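Local structure of DyP (Bjerkandera adusta, 3MM3) at residues G195-G200 and H326-S331; M218-F223 and L355-Q360; R315-G320 and N379-K384. The protein is a heme b enzyme of the dye-decolorizing peroxidase family that probably reduces peroxide at its heme iron while oxidising substrates such as dyes. The protein carries 1 engineered substitution. All blocks are in the same frame, centred on the assembly; numbering follows the deposited sequence.

Contact 1 (G195-G200 and H326-S331). With HEM (protoporphyrin IX containing Fe), chain B; CYN (cyanide ion), chain C.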
loop_
_atom_site.group_PDB
_atom_site.type_symbol
_atom_site.label_atom_id
_atom_site.label_comp_id
_atom_site.label_asym_id
_atom_site.label_seq_id
_atom_site.Cartn_x
_atom_site.Cartn_y
_atom_site.Cartn_z
ATOM N N GLY A 195 -0.191 15.936 -9.820
ATOM C CA GLY A 195 0.426 16.387 -8.573
ATOM C C GLY A 195 -0.175 15.831 -7.298
ATOM O O GLY A 195 0.325 16.118 -6.217
ATOM N N ILE A 196 -1.242 15.036 -7.401
ATOM C CA ILE A 196 -1.690 14.256 -6.241
ATOM C C ILE A 196 -0.629 13.187 -5.923
ATOM O O ILE A 196 -0.451 12.805 -4.761
ATOM C CB ILE A 196 -3.098 13.629 -6.456
ATOM C CG1 ILE A 196 -4.143 14.717 -6.763
ATOM C CG2 ILE A 196 -3.521 12.769 -5.260
ATOM C CD1 ILE A 196 -4.152 15.914 -5.804
ATOM N N ILE A 197 0.079 12.730 -6.961
ATOM C CA ILE A 197 1.056 11.653 -6.824
ATOM C C ILE A 197 2.484 12.159 -6.990
ATOM O O ILE A 197 3.384 11.729 -6.267
ATOM C CB ILE A 197 0.774 10.533 -7.859
ATOM C CG1 ILE A 197 -0.686 10.047 -7.753
ATOM C CG2 ILE A 197 1.761 9.365 -7.691
ATOM C CD1 ILE A 197 -1.082 9.499 -6.381
ATOM N N LEU A 198 2.686 13.067 -7.941
ATOM C CA LEU A 198 4.013 13.522 -8.345
ATOM C C LEU A 198 4.304 14.918 -7.814
ATOM O O LEU A 198 3.580 15.883 -8.102
ATOM C CB LEU A 198 4.155 13.507 -9.868
ATOM C CG LEU A 198 4.005 12.148 -10.556
ATOM C CD1 LEU A 198 3.832 12.351 -12.045
ATOM C CD2 LEU A 198 5.205 11.268 -10.307
ATOM N N THR A 199 5.380 15.030 -7.050
ATOM C CA THR A 199 5.735 16.309 -6.453
ATOM C C THR A 199 6.058 17.327 -7.556
ATOM O O THR A 199 6.694 17.008 -8.575
ATOM C CB THR A 199 6.893 16.174 -5.437
ATOM O OG1 THR A 199 7.953 15.400 -6.003
ATOM C CG2 THR A 199 6.410 15.506 -4.166
ATOM N N GLY A 200 5.576 18.548 -7.351
ATOM C CA GLY A 200 5.848 19.639 -8.270
ATOM C C GLY A 200 4.905 19.742 -9.452
ATOM O O GLY A 200 5.022 20.677 -10.251
ATOM N N HIS A 326 -6.217 10.621 -2.706
ATOM C CA HIS A 326 -5.892 9.407 -3.449
ATOM C C HIS A 326 -4.404 9.138 -3.426
ATOM O O HIS A 326 -3.600 10.067 -3.335
ATOM C CB HIS A 326 -6.400 9.525 -4.886
ATOM C CG HIS A 326 -7.887 9.527 -4.977
ATOM N ND1 HIS A 326 -8.637 8.375 -4.893
ATOM C CD2 HIS A 326 -8.769 10.549 -5.068
ATOM C CE1 HIS A 326 -9.921 8.688 -4.959
ATOM N NE2 HIS A 326 -10.025 10.000 -5.070
ATOM N N ALA A 327 -4.047 7.859 -3.508
ATOM C CA ALA A 327 -2.643 7.465 -3.536
ATOM C C ALA A 327 -2.485 6.215 -4.391
ATOM O O ALA A 327 -3.428 5.450 -4.549
ATOM C CB ALA A 327 -2.144 7.210 -2.121
ATOM N N MET A 328 -1.280 6.002 -4.912
ATOM C CA MET A 328 -0.947 4.780 -5.647
ATOM C C MET A 328 -0.425 3.733 -4.680
ATOM O O MET A 328 0.348 4.060 -3.777
ATOM C CB MET A 328 0.132 5.049 -6.690
ATOM C CG MET A 328 -0.295 5.975 -7.812
ATOM S SD MET A 328 -1.510 5.238 -8.921
ATOM C CE MET A 328 -1.414 6.385 -10.296
ATOM N N ARG A 329 -0.823 2.478 -4.866
ATOM C CA ARG A 329 -0.330 1.396 -4.001
ATOM C C ARG A 329 0.445 0.360 -4.788
ATOM O O ARG A 329 0.044 -0.003 -5.896
ATOM C CB ARG A 329 -1.484 0.719 -3.263
ATOM C CG ARG A 329 -2.136 1.604 -2.228
ATOM C CD ARG A 329 -3.418 0.992 -1.651
ATOM N NE ARG A 329 -4.365 0.733 -2.737
ATOM C CZ ARG A 329 -4.881 -0.451 -3.062
ATOM N NH1 ARG A 329 -4.638 -1.545 -2.337
ATOM N NH2 ARG A 329 -5.701 -0.528 -4.103
ATOM N N SER A 330 1.538 -0.142 -4.213
ATOM C CA SER A 330 2.321 -1.181 -4.902
ATOM C C SER A 330 2.846 -2.221 -3.914
ATOM O O SER A 330 4.054 -2.439 -3.809
ATOM C CB SER A 330 3.458 -0.560 -5.743
ATOM O OG SER A 330 3.997 -1.497 -6.682
ATOM N N SER A 331 1.924 -2.867 -3.207
ATOM C CA SER A 331 2.283 -3.812 -2.144
ATOM C C SER A 331 2.516 -5.241 -2.627
ATOM O O SER A 331 2.130 -5.611 -3.735
ATOM C CB SER A 331 1.217 -3.790 -1.058
ATOM O OG SER A 331 0.971 -2.454 -0.645
HETATM C CHA HEM B . -7.688 -1.781 -0.837
HETATM C CHB HEM B . -5.930 -5.324 1.929
HETATM C CHC HEM B . -3.452 -2.080 4.510
HETATM C CHD HEM B . -5.275 1.489 1.839
HETATM C C1A HEM B . -7.458 -3.015 -0.298
HETATM C C2A HEM B . -8.047 -4.252 -0.750
HETATM C C3A HEM B . -7.568 -5.229 0.023
HETATM C C4A HEM B . -6.648 -4.648 0.966
HETATM C CMA HEM B . -7.896 -6.729 -0.056
HETATM C CAA HEM B . -9.077 -4.370 -1.897
HETATM C CBA HEM B . -8.451 -4.291 -3.292
HETATM C CGA HEM B . -8.604 -2.924 -3.922
HETATM O O1A HEM B . -9.677 -2.305 -3.762
HETATM O O2A HEM B . -7.686 -2.465 -4.611
HETATM C C1B HEM B . -5.097 -4.766 2.864
HETATM C C2B HEM B . -4.301 -5.489 3.830
HETATM C C3B HEM B . -3.608 -4.592 4.538
HETATM C C4B HEM B . -3.940 -3.272 4.024
HETATM C CMB HEM B . -4.309 -7.022 3.988
HETATM C CAB HEM B . -2.614 -4.843 5.687
HETATM C CBB HEM B . -1.921 -5.981 5.812
HETATM C C1C HEM B . -3.776 -0.827 4.051
HETATM C C2C HEM B . -3.345 0.423 4.644
HETATM C C3C HEM B . -3.870 1.420 3.900
HETATM C C4C HEM B . -4.630 0.814 2.835
HETATM C CMC HEM B . -2.426 0.519 5.883
HETATM C CAC HEM B . -3.719 2.945 4.078
HETATM C CBC HEM B . -3.645 3.499 5.287
HETATM C C1D HEM B . -6.015 0.923 0.838
HETATM C C2D HEM B . -6.603 1.666 -0.239
HETATM C C3D HEM B . -7.355 0.662 -1.057
HETATM C C4D HEM B . -7.155 -0.598 -0.397
HETATM C CMD HEM B . -6.501 3.170 -0.546
HETATM C CAD HEM B . -8.164 0.969 -2.315
HETATM C CBD HEM B . -9.505 1.543 -1.864
HETATM C CGD HEM B . -10.330 2.022 -3.035
HETATM O O1D HEM B . -11.530 1.654 -3.110
HETATM O O2D HEM B . -9.812 2.775 -3.893
HETATM N NA HEM B . -6.598 -3.296 0.737
HETATM N NB HEM B . -4.859 -3.402 2.997
HETATM N NC HEM B . -4.577 -0.557 2.967
HETATM N ND HEM B . -6.342 -0.429 0.717
HETATM FE FE HEM B . -5.606 -1.921 1.885
HETATM C C CYN C . -3.947 -2.182 0.709
HETATM N N CYN C . -3.021 -2.424 0.073
#
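Ile-197 meets Met-328 because CG1 of the isoleucine stands beside its backbone N (chi1 -54°) and CD1 reaches the 326-331 backbone, while Met-328 folds back at its second torsion (chi2 -70°). The side chains cross at about a right angle, CD1 of Ile-197 lying 3.9 Å from CG of Met-328. CD1 of Ile-197 also rests 3.8 Å from CA of Ala-327, and CG2 of Ile-196 abuts the carbonyl O of His-326 at 3.3 Å. This packing joins the 195-200 loop to the strand carrying Arg-329, the arginine on the cyanide-binding side of the heme, as in DyP-type peroxidases. Its guanidinium lays a face over heme C3D, NH1 donating to cyanide N (3.0 Å) and NH2 to propionate O2A (2.8 Å). A leucine in its place would lack both donors and would probably leave the propionate without its charged mate and the cyanide more loosely held. Ile-15 of helix 13-16 touches Ile-197, Ser-361 hydrogen-bonds the 195-200 backbone, and Met-328 pairs with Tyr-359, joining edge strand 328-334 to strand 353-360.

Contact 2 (M218-F223 and L355-Q360). With HEM (protoporphyrin IX containing Fe), chain B; CYN (cyanide ion), chain C.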
loop_
_atom_site.group_PDB
_atom_site.type_symbol
_atom_site.label_atom_id
_atom_site.label_comp_id
_atom_site.label_asym_id
_atom_site.label_seq_id
_atom_site.Cartn_x
_atom_site.Cartn_y
_atom_site.Cartn_z
ATOM N N MET A 218 7.084 7.772 -0.778
ATOM C CA MET A 218 6.663 6.431 -0.422
ATOM C C MET A 218 6.446 6.329 1.084
ATOM O O MET A 218 7.331 6.669 1.879
ATOM C CB MET A 218 7.720 5.418 -0.855
ATOM C CG MET A 218 7.400 3.987 -0.399
ATOM S SD MET A 218 8.747 2.788 -0.445
ATOM C CE MET A 218 8.947 2.541 -2.204
ATOM N N ALA A 219 5.265 5.854 1.460
ATOM C CA ALA A 219 5.030 5.373 2.807
ATOM C C ALA A 219 5.178 3.861 2.741
ATOM O O ALA A 219 4.370 3.168 2.114
ATOM C CB ALA A 219 3.634 5.772 3.288
ATOM N N PHE A 220 6.240 3.361 3.362
ATOM C CA PHE A 220 6.485 1.937 3.443
ATOM C C PHE A 220 6.040 1.441 4.815
ATOM O O PHE A 220 6.330 2.078 5.835
ATOM C CB PHE A 220 7.968 1.605 3.223
ATOM C CG PHE A 220 8.271 0.143 3.406
ATOM C CD1 PHE A 220 8.014 -0.754 2.372
ATOM C CD2 PHE A 220 8.754 -0.349 4.615
ATOM C CE1 PHE A 220 8.247 -2.107 2.539
ATOM C CE2 PHE A 220 8.988 -1.705 4.772
ATOM C CZ PHE A 220 8.731 -2.576 3.733
ATOM N N ARG A 221 5.330 0.315 4.841
ATOM C CA ARG A 221 4.929 -0.332 6.101
ATOM C C ARG A 221 5.183 -1.820 6.021
ATOM O O ARG A 221 4.827 -2.467 5.033
ATOM C CB ARG A 221 3.447 -0.111 6.419
ATOM C CG ARG A 221 3.004 1.345 6.440
ATOM C CD ARG A 221 3.285 1.979 7.795
ATOM N NE ARG A 221 2.215 1.721 8.758
ATOM C CZ ARG A 221 2.340 1.790 10.081
ATOM N NH1 ARG A 221 3.508 2.072 10.665
ATOM N NH2 ARG A 221 1.276 1.579 10.835
ATOM N N HIS A 222 5.812 -2.350 7.059
ATOM C CA HIS A 222 6.019 -3.777 7.201
ATOM C C HIS A 222 4.935 -4.324 8.128
ATOM O O HIS A 222 4.970 -4.074 9.329
ATOM C CB HIS A 222 7.420 -4.021 7.776
ATOM C CG HIS A 222 7.740 -5.461 8.002
ATOM N ND1 HIS A 222 8.832 -5.869 8.737
ATOM C CD2 HIS A 222 7.104 -6.588 7.611
ATOM C CE1 HIS A 222 8.865 -7.189 8.772
ATOM N NE2 HIS A 222 7.820 -7.650 8.107
ATOM N N PHE A 223 3.972 -5.060 7.570
ATOM C CA PHE A 223 2.885 -5.617 8.380
ATOM C C PHE A 223 3.029 -7.111 8.525
ATOM O O PHE A 223 3.144 -7.811 7.526
ATOM C CB PHE A 223 1.533 -5.380 7.703
ATOM C CG PHE A 223 1.128 -3.936 7.596
ATOM C CD1 PHE A 223 1.018 -3.127 8.730
ATOM C CD2 PHE A 223 0.796 -3.397 6.357
ATOM C CE1 PHE A 223 0.617 -1.803 8.620
ATOM C CE2 PHE A 223 0.381 -2.073 6.242
ATOM C CZ PHE A 223 0.281 -1.280 7.374
ATOM N N LEU A 355 4.182 -6.381 2.595
ATOM C CA LEU A 355 5.110 -5.273 2.430
ATOM C C LEU A 355 4.337 -4.207 1.669
ATOM O O LEU A 355 4.110 -4.317 0.463
ATOM C CB LEU A 355 6.377 -5.720 1.667
ATOM C CG LEU A 355 7.069 -6.939 2.294
ATOM C CD1 LEU A 355 8.262 -7.339 1.452
ATOM C CD2 LEU A 355 7.505 -6.678 3.741
ATOM N N PHE A 356 3.901 -3.195 2.407
ATOM C CA PHE A 356 2.940 -2.217 1.918
ATOM C C PHE A 356 3.645 -0.954 1.445
ATOM O O PHE A 356 4.532 -0.427 2.121
ATOM C CB PHE A 356 1.950 -1.931 3.042
ATOM C CG PHE A 356 0.998 -0.802 2.774
ATOM C CD1 PHE A 356 -0.275 -1.055 2.268
ATOM C CD2 PHE A 356 1.354 0.514 3.085
ATOM C CE1 PHE A 356 -1.173 -0.000 2.046
ATOM C CE2 PHE A 356 0.464 1.569 2.876
ATOM C CZ PHE A 356 -0.808 1.312 2.362
ATOM N N VAL A 357 3.212 -0.470 0.285
ATOM C CA VAL A 357 3.834 0.670 -0.368
ATOM C C VAL A 357 2.726 1.586 -0.869
ATOM O O VAL A 357 1.852 1.157 -1.624
ATOM C CB VAL A 357 4.703 0.175 -1.562
ATOM C CG1 VAL A 357 5.217 1.321 -2.387
ATOM C CG2 VAL A 357 5.875 -0.671 -1.078
ATOM N N GLU A 358 2.762 2.844 -0.452
ATOM C CA GLU A 358 1.792 3.820 -0.943
ATOM C C GLU A 358 2.521 5.106 -1.336
ATOM O O GLU A 358 3.335 5.617 -0.561
ATOM C CB GLU A 358 0.728 4.072 0.119
ATOM C CG GLU A 358 -0.501 4.741 -0.397
ATOM C CD GLU A 358 -1.698 4.640 0.549
ATOM O OE1 GLU A 358 -1.514 4.561 1.774
ATOM O OE2 GLU A 358 -2.851 4.648 0.060
ATOM N N TYR A 359 2.226 5.607 -2.535
ATOM C CA TYR A 359 2.867 6.803 -3.088
ATOM C C TYR A 359 1.894 7.962 -3.193
ATOM O O TYR A 359 0.752 7.792 -3.646
ATOM C CB TYR A 359 3.383 6.539 -4.498
ATOM C CG TYR A 359 4.460 5.485 -4.628
ATOM C CD1 TYR A 359 5.772 5.743 -4.230
ATOM C CD2 TYR A 359 4.177 4.244 -5.201
ATOM C CE1 TYR A 359 6.769 4.790 -4.371
ATOM C CE2 TYR A 359 5.178 3.271 -5.353
ATOM C CZ TYR A 359 6.474 3.559 -4.928
ATOM O OH TYR A 359 7.492 2.636 -5.076
ATOM N N GLN A 360 2.369 9.150 -2.817
ATOM C CA GLN A 360 1.579 10.384 -2.891
ATOM C C GLN A 360 2.532 11.557 -2.822
ATOM O O GLN A 360 3.651 11.418 -2.341
ATOM C CB GLN A 360 0.580 10.461 -1.729
ATOM C CG GLN A 360 1.231 10.354 -0.332
ATOM C CD GLN A 360 1.398 8.918 0.130
ATOM O OE1 GLN A 360 0.410 8.220 0.357
ATOM N NE2 GLN A 360 2.647 8.467 0.281
HETATM C CHA HEM B . -7.688 -1.781 -0.837
HETATM C CHB HEM B . -5.930 -5.324 1.929
HETATM C CHC HEM B . -3.452 -2.080 4.510
HETATM C CHD HEM B . -5.275 1.489 1.839
HETATM C C1A HEM B . -7.458 -3.015 -0.298
HETATM C C2A HEM B . -8.047 -4.252 -0.750
HETATM C C3A HEM B . -7.568 -5.229 0.023
HETATM C C4A HEM B . -6.648 -4.648 0.966
HETATM C CMA HEM B . -7.896 -6.729 -0.056
HETATM C CAA HEM B . -9.077 -4.370 -1.897
HETATM C CBA HEM B . -8.451 -4.291 -3.292
HETATM C CGA HEM B . -8.604 -2.924 -3.922
HETATM O O1A HEM B . -9.677 -2.305 -3.762
HETATM O O2A HEM B . -7.686 -2.465 -4.611
HETATM C C1B HEM B . -5.097 -4.766 2.864
HETATM C C2B HEM B . -4.301 -5.489 3.830
HETATM C C3B HEM B . -3.608 -4.592 4.538
HETATM C C4B HEM B . -3.940 -3.272 4.024
HETATM C CMB HEM B . -4.309 -7.022 3.988
HETATM C CAB HEM B . -2.614 -4.843 5.687
HETATM C CBB HEM B . -1.921 -5.981 5.812
HETATM C C1C HEM B . -3.776 -0.827 4.051
HETATM C C2C HEM B . -3.345 0.423 4.644
HETATM C C3C HEM B . -3.870 1.420 3.900
HETATM C C4C HEM B . -4.630 0.814 2.835
HETATM C CMC HEM B . -2.426 0.519 5.883
HETATM C CAC HEM B . -3.719 2.945 4.078
HETATM C CBC HEM B . -3.645 3.499 5.287
HETATM C C1D HEM B . -6.015 0.923 0.838
HETATM C C2D HEM B . -6.603 1.666 -0.239
HETATM C C3D HEM B . -7.355 0.662 -1.057
HETATM C C4D HEM B . -7.155 -0.598 -0.397
HETATM C CMD HEM B . -6.501 3.170 -0.546
HETATM C CAD HEM B . -8.164 0.969 -2.315
HETATM C CBD HEM B . -9.505 1.543 -1.864
HETATM C CGD HEM B . -10.330 2.022 -3.035
HETATM O O1D HEM B . -11.530 1.654 -3.110
HETATM O O2D HEM B . -9.812 2.775 -3.893
HETATM N NA HEM B . -6.598 -3.296 0.737
HETATM N NB HEM B . -4.859 -3.402 2.997
HETATM N NC HEM B . -4.577 -0.557 2.967
HETATM N ND HEM B . -6.342 -0.429 0.717
HETATM FE FE HEM B . -5.606 -1.921 1.885
HETATM C C CYN C . -3.947 -2.182 0.709
HETATM N N CYN C . -3.021 -2.424 0.073
#
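Phe-223 and Phe-356 run alongside each other on the heme side of two antiparallel strands, their rings forming an offset edge-to-face pair: the edge of Phe-223 points to the face of Phe-356, with centroids 5.7 Å apart and planes at 61°. Phe-356 reaches the porphyrin because its CG stands opposite the backbone N (chi1 172°), which brings CE1 within 3.4 Å of heme C1C. The heme methyl CMC lies over one face of this ring, offset toward the rim, and the cyanide sits at its edge. Phe-223 adds a second contact, its CZ 3.6 Å from heme CMC. Arg-221 crosses Phe-356 with its aliphatic part, CG 3.8 Å from CD2 of the phenylalanine, before its guanidinium turns away to a salt bridge with Asp-103 and a bond to Gln-94.

On the other face Met-218 lies beside Tyr-359, CB of the methionine 3.7 Å from CE1 of the tyrosine, whose hydroxyl is bonded to Asp-14. Phe-220 presents its ring edge to CG2 of Val-357. Between the two layers, Ala-219 with Glu-358 and Arg-221 with Phe-356 are hydrogen-bonded pairs; Ala-219 N to Glu-358 O (2.8 Å) is nearly straight. These are the two central strands of the beta-sheet in the C-terminal ferredoxin-like half, a dimeric alpha+beta barrel fold as in the N-terminal half. Chemically, this sheet offers the cyanide-binding side of the heme an aromatic wall, beside which Glu-358 brings OE1 to 3.6 Å from heme CAC, close to the Arg-329 side chain.

Contact 3 (R315-G320 and N379-K384). With HEM (protoporphyrin IX containing Fe), chain B.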
loop_
_atom_site.group_PDB
_atom_site.type_symbol
_atom_site.label_atom_id
_atom_site.label_comp_id
_atom_site.label_asym_id
_atom_site.label_seq_id
_atom_site.Cartn_x
_atom_site.Cartn_y
_atom_site.Cartn_z
ATOM N N ARG A 315 -15.286 7.582 -1.502
ATOM C CA ARG A 315 -16.121 7.857 -2.676
ATOM C C ARG A 315 -17.248 8.838 -2.292
ATOM O O ARG A 315 -16.956 9.902 -1.740
ATOM C CB ARG A 315 -16.605 6.542 -3.326
ATOM C CG ARG A 315 -15.437 5.591 -3.621
ATOM C CD ARG A 315 -15.811 4.329 -4.363
ATOM N NE ARG A 315 -14.633 3.464 -4.437
ATOM C CZ ARG A 315 -14.255 2.759 -5.495
ATOM N NH1 ARG A 315 -14.953 2.783 -6.631
ATOM N NH2 ARG A 315 -13.137 2.051 -5.433
ATOM N N GLN A 316 -18.507 8.492 -2.546
ATOM C CA GLN A 316 -19.609 9.430 -2.294
ATOM C C GLN A 316 -19.890 9.734 -0.822
ATOM O O GLN A 316 -20.639 10.656 -0.519
ATOM C CB GLN A 316 -20.889 8.986 -3.017
ATOM C CG GLN A 316 -20.920 9.305 -4.510
ATOM C CD GLN A 316 -20.862 10.801 -4.810
ATOM O OE1 GLN A 316 -20.043 11.245 -5.606
ATOM N NE2 GLN A 316 -21.712 11.574 -4.151
ATOM N N ASP A 317 -19.267 8.997 0.102
ATOM C CA ASP A 317 -19.388 9.362 1.519
ATOM C C ASP A 317 -18.827 10.758 1.773
ATOM O O ASP A 317 -19.205 11.398 2.743
ATOM C CB ASP A 317 -18.669 8.368 2.444
ATOM C CG ASP A 317 -19.414 7.056 2.616
ATOM O OD1 ASP A 317 -20.650 6.983 2.430
ATOM O OD2 ASP A 317 -18.741 6.079 2.980
ATOM N N LEU A 318 -17.936 11.225 0.899
ATOM C CA LEU A 318 -17.389 12.585 1.016
ATOM C C LEU A 318 -18.303 13.662 0.418
ATOM O O LEU A 318 -18.036 14.858 0.575
ATOM C CB LEU A 318 -15.989 12.674 0.399
ATOM C CG LEU A 318 -14.869 11.821 0.999
ATOM C CD1 LEU A 318 -13.562 12.134 0.280
ATOM C CD2 LEU A 318 -14.694 11.997 2.496
ATOM N N GLY A 319 -19.367 13.241 -0.265
ATOM C CA GLY A 319 -20.347 14.165 -0.838
ATOM C C GLY A 319 -20.135 14.427 -2.312
ATOM O O GLY A 319 -20.932 15.130 -2.946
ATOM N N GLY A 320 -19.068 13.856 -2.861
ATOM C CA GLY A 320 -18.691 14.069 -4.252
ATOM C C GLY A 320 -17.251 13.644 -4.457
ATOM O O GLY A 320 -16.570 13.297 -3.491
ATOM N N ASN A 379 -15.755 7.950 14.148
ATOM C CA ASN A 379 -16.778 8.847 13.666
ATOM C C ASN A 379 -16.631 9.212 12.196
ATOM O O ASN A 379 -17.211 10.193 11.729
ATOM C CB ASN A 379 -16.824 10.076 14.566
ATOM C CG ASN A 379 -17.302 9.725 15.949
ATOM O OD1 ASN A 379 -18.411 9.213 16.102
ATOM N ND2 ASN A 379 -16.468 9.954 16.961
ATOM N N PHE A 380 -15.868 8.400 11.464
ATOM C CA PHE A 380 -15.754 8.547 10.020
ATOM C C PHE A 380 -16.188 7.259 9.310
ATOM O O PHE A 380 -15.852 6.178 9.772
ATOM C CB PHE A 380 -14.332 8.940 9.581
ATOM C CG PHE A 380 -14.255 9.212 8.120
ATOM C CD1 PHE A 380 -14.556 10.475 7.624
ATOM C CD2 PHE A 380 -14.006 8.172 7.223
ATOM C CE1 PHE A 380 -14.567 10.713 6.275
ATOM C CE2 PHE A 380 -14.027 8.402 5.872
ATOM C CZ PHE A 380 -14.295 9.678 5.387
ATOM N N PRO A 381 -16.945 7.362 8.198
ATOM C CA PRO A 381 -17.451 8.555 7.514
ATOM C C PRO A 381 -18.425 9.357 8.371
ATOM O O PRO A 381 -19.101 8.800 9.236
ATOM C CB PRO A 381 -18.148 7.988 6.264
ATOM C CG PRO A 381 -18.501 6.587 6.631
ATOM C CD PRO A 381 -17.357 6.124 7.503
ATOM N N PHE A 382 -18.459 10.658 8.111
ATOM C CA PHE A 382 -19.260 11.589 8.898
ATOM C C PHE A 382 -20.711 11.558 8.448
ATOM O O PHE A 382 -21.034 11.051 7.365
ATOM C CB PHE A 382 -18.684 13.017 8.800
ATOM C CG PHE A 382 -18.278 13.421 7.416
ATOM C CD1 PHE A 382 -19.234 13.769 6.463
ATOM C CD2 PHE A 382 -16.931 13.468 7.064
ATOM C CE1 PHE A 382 -18.858 14.138 5.172
ATOM C CE2 PHE A 382 -16.543 13.837 5.781
ATOM C CZ PHE A 382 -17.509 14.175 4.832
ATOM N N SER A 383 -21.578 12.084 9.311
ATOM C CA SER A 383 -23.001 12.287 9.020
ATOM C C SER A 383 -23.806 11.004 8.783
ATOM O O SER A 383 -24.801 11.019 8.061
ATOM C CB SER A 383 -23.182 13.267 7.849
ATOM O OG SER A 383 -22.538 14.503 8.120
ATOM N N LYS A 384 -23.375 9.903 9.396
ATOM C CA LYS A 384 -24.095 8.638 9.269
ATOM C C LYS A 384 -25.103 8.499 10.402
ATOM O O LYS A 384 -24.925 9.120 11.451
ATOM C CB LYS A 384 -23.123 7.448 9.255
ATOM C CG LYS A 384 -22.134 7.442 8.080
ATOM C CD LYS A 384 -22.817 7.715 6.732
ATOM C CE LYS A 384 -21.846 7.530 5.559
ATOM N NZ LYS A 384 -22.429 8.014 4.274
HETATM C CHA HEM B . -7.688 -1.781 -0.837
HETATM C CHB HEM B . -5.930 -5.324 1.929
HETATM C CHC HEM B . -3.452 -2.080 4.510
HETATM C CHD HEM B . -5.275 1.489 1.839
HETATM C C1A HEM B . -7.458 -3.015 -0.298
HETATM C C2A HEM B . -8.047 -4.252 -0.750
HETATM C C3A HEM B . -7.568 -5.229 0.023
HETATM C C4A HEM B . -6.648 -4.648 0.966
HETATM C CMA HEM B . -7.896 -6.729 -0.056
HETATM C CAA HEM B . -9.077 -4.370 -1.897
HETATM C CBA HEM B . -8.451 -4.291 -3.292
HETATM C CGA HEM B . -8.604 -2.924 -3.922
HETATM O O1A HEM B . -9.677 -2.305 -3.762
HETATM O O2A HEM B . -7.686 -2.465 -4.611
HETATM C C1B HEM B . -5.097 -4.766 2.864
HETATM C C2B HEM B . -4.301 -5.489 3.830
HETATM C C3B HEM B . -3.608 -4.592 4.538
HETATM C C4B HEM B . -3.940 -3.272 4.024
HETATM C CMB HEM B . -4.309 -7.022 3.988
HETATM C CAB HEM B . -2.614 -4.843 5.687
HETATM C CBB HEM B . -1.921 -5.981 5.812
HETATM C C1C HEM B . -3.776 -0.827 4.051
HETATM C C2C HEM B . -3.345 0.423 4.644
HETATM C C3C HEM B . -3.870 1.420 3.900
HETATM C C4C HEM B . -4.630 0.814 2.835
HETATM C CMC HEM B . -2.426 0.519 5.883
HETATM C CAC HEM B . -3.719 2.945 4.078
HETATM C CBC HEM B . -3.645 3.499 5.287
HETATM C C1D HEM B . -6.015 0.923 0.838
HETATM C C2D HEM B . -6.603 1.666 -0.239
HETATM C C3D HEM B . -7.355 0.662 -1.057
HETATM C C4D HEM B . -7.155 -0.598 -0.397
HETATM C CMD HEM B . -6.501 3.170 -0.546
HETATM C CAD HEM B . -8.164 0.969 -2.315
HETATM C CBD HEM B . -9.505 1.543 -1.864
HETATM C CGD HEM B . -10.330 2.022 -3.035
HETATM O O1D HEM B . -11.530 1.654 -3.110
HETATM O O2D HEM B . -9.812 2.775 -3.893
HETATM N NA HEM B . -6.598 -3.296 0.737
HETATM N NB HEM B . -4.859 -3.402 2.997
HETATM N NC HEM B . -4.577 -0.557 2.967
HETATM N ND HEM B . -6.342 -0.429 0.717
HETATM FE FE HEM B . -5.606 -1.921 1.885
HETATM O O HOH W 1 -20.879 10.542 4.686
#
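Asp-317, in a short 3-10 segment, meets Pro-381 and Lys-384 along its whole side chain. Its CB packs 3.9 Å from CB of Pro-381. CG stands beside the backbone N (chi1 -75°), which swings the carboxylate over to the 379-384 segment. There the two oxygens part company. OD1 forms a salt bridge with NZ of Lys-384 at 2.8 Å, the ammonium approaching from above the carboxylate plane, and the two side chains cross at about a right angle. OD2 lies 3.7 Å from CG of Pro-381 and makes its own salt bridge with Arg-310.

The lysine nitrogen is well gripped, for besides OD1 it donates to the carbonyl of Leu-297 and to a water. The oxygen of this water lies 3.0 Å from NZ of Lys-384, and the water in turn gives its two hydrogens to the carbonyls of Asp-317 and Phe-382. Next to these polar groups, CD2 of Leu-318 meets the edge of the Phe-380 ring, 3.7 Å from CZ, and touches Phe-382 more loosely. Pro-381, joined to Phe-380 by a cis peptide, places its CB over the centre of that ring, in the manner of aromatic-cis-proline pairs, while Trp-374 stacks on Phe-380.

Just before the 3-10 segment, Arg-315 extends to the heme, its NH2 donating to propionate O1D at 2.9 Å. The contact therefore connects a heme-binding loop to the loop after helix 367-375. With a cation at each oxygen, the largely buried Asp-317 carboxylate is likely to be stabilised in its ionised form.

Overall arrangement
The six segments follow one another in the chain as contacts 1, 2, 3 and then 1, 2, 3 again in a different order of partners: 195-200, 218-223, 315-320, 326-331, 355-360, 379-384. The three pairings thus interleave within the C-terminal half of the fold. Contacts 1 and 2 have centres about 11 Å apart and share a sheet: strands 328-334 and 353-360 are neighbours, joined by probable backbone hydrogen bonds such as Met-328 O to Tyr-359 N, with strand 216-225 next in order. Contact 3, in loops, lies about 22 Å from contact 1 and about 25 Å from contact 2, centre to centre, and touches neither. Sheet and loops hold different parts of one heme; of the three, contacts 1 and 2 reach the cyanide.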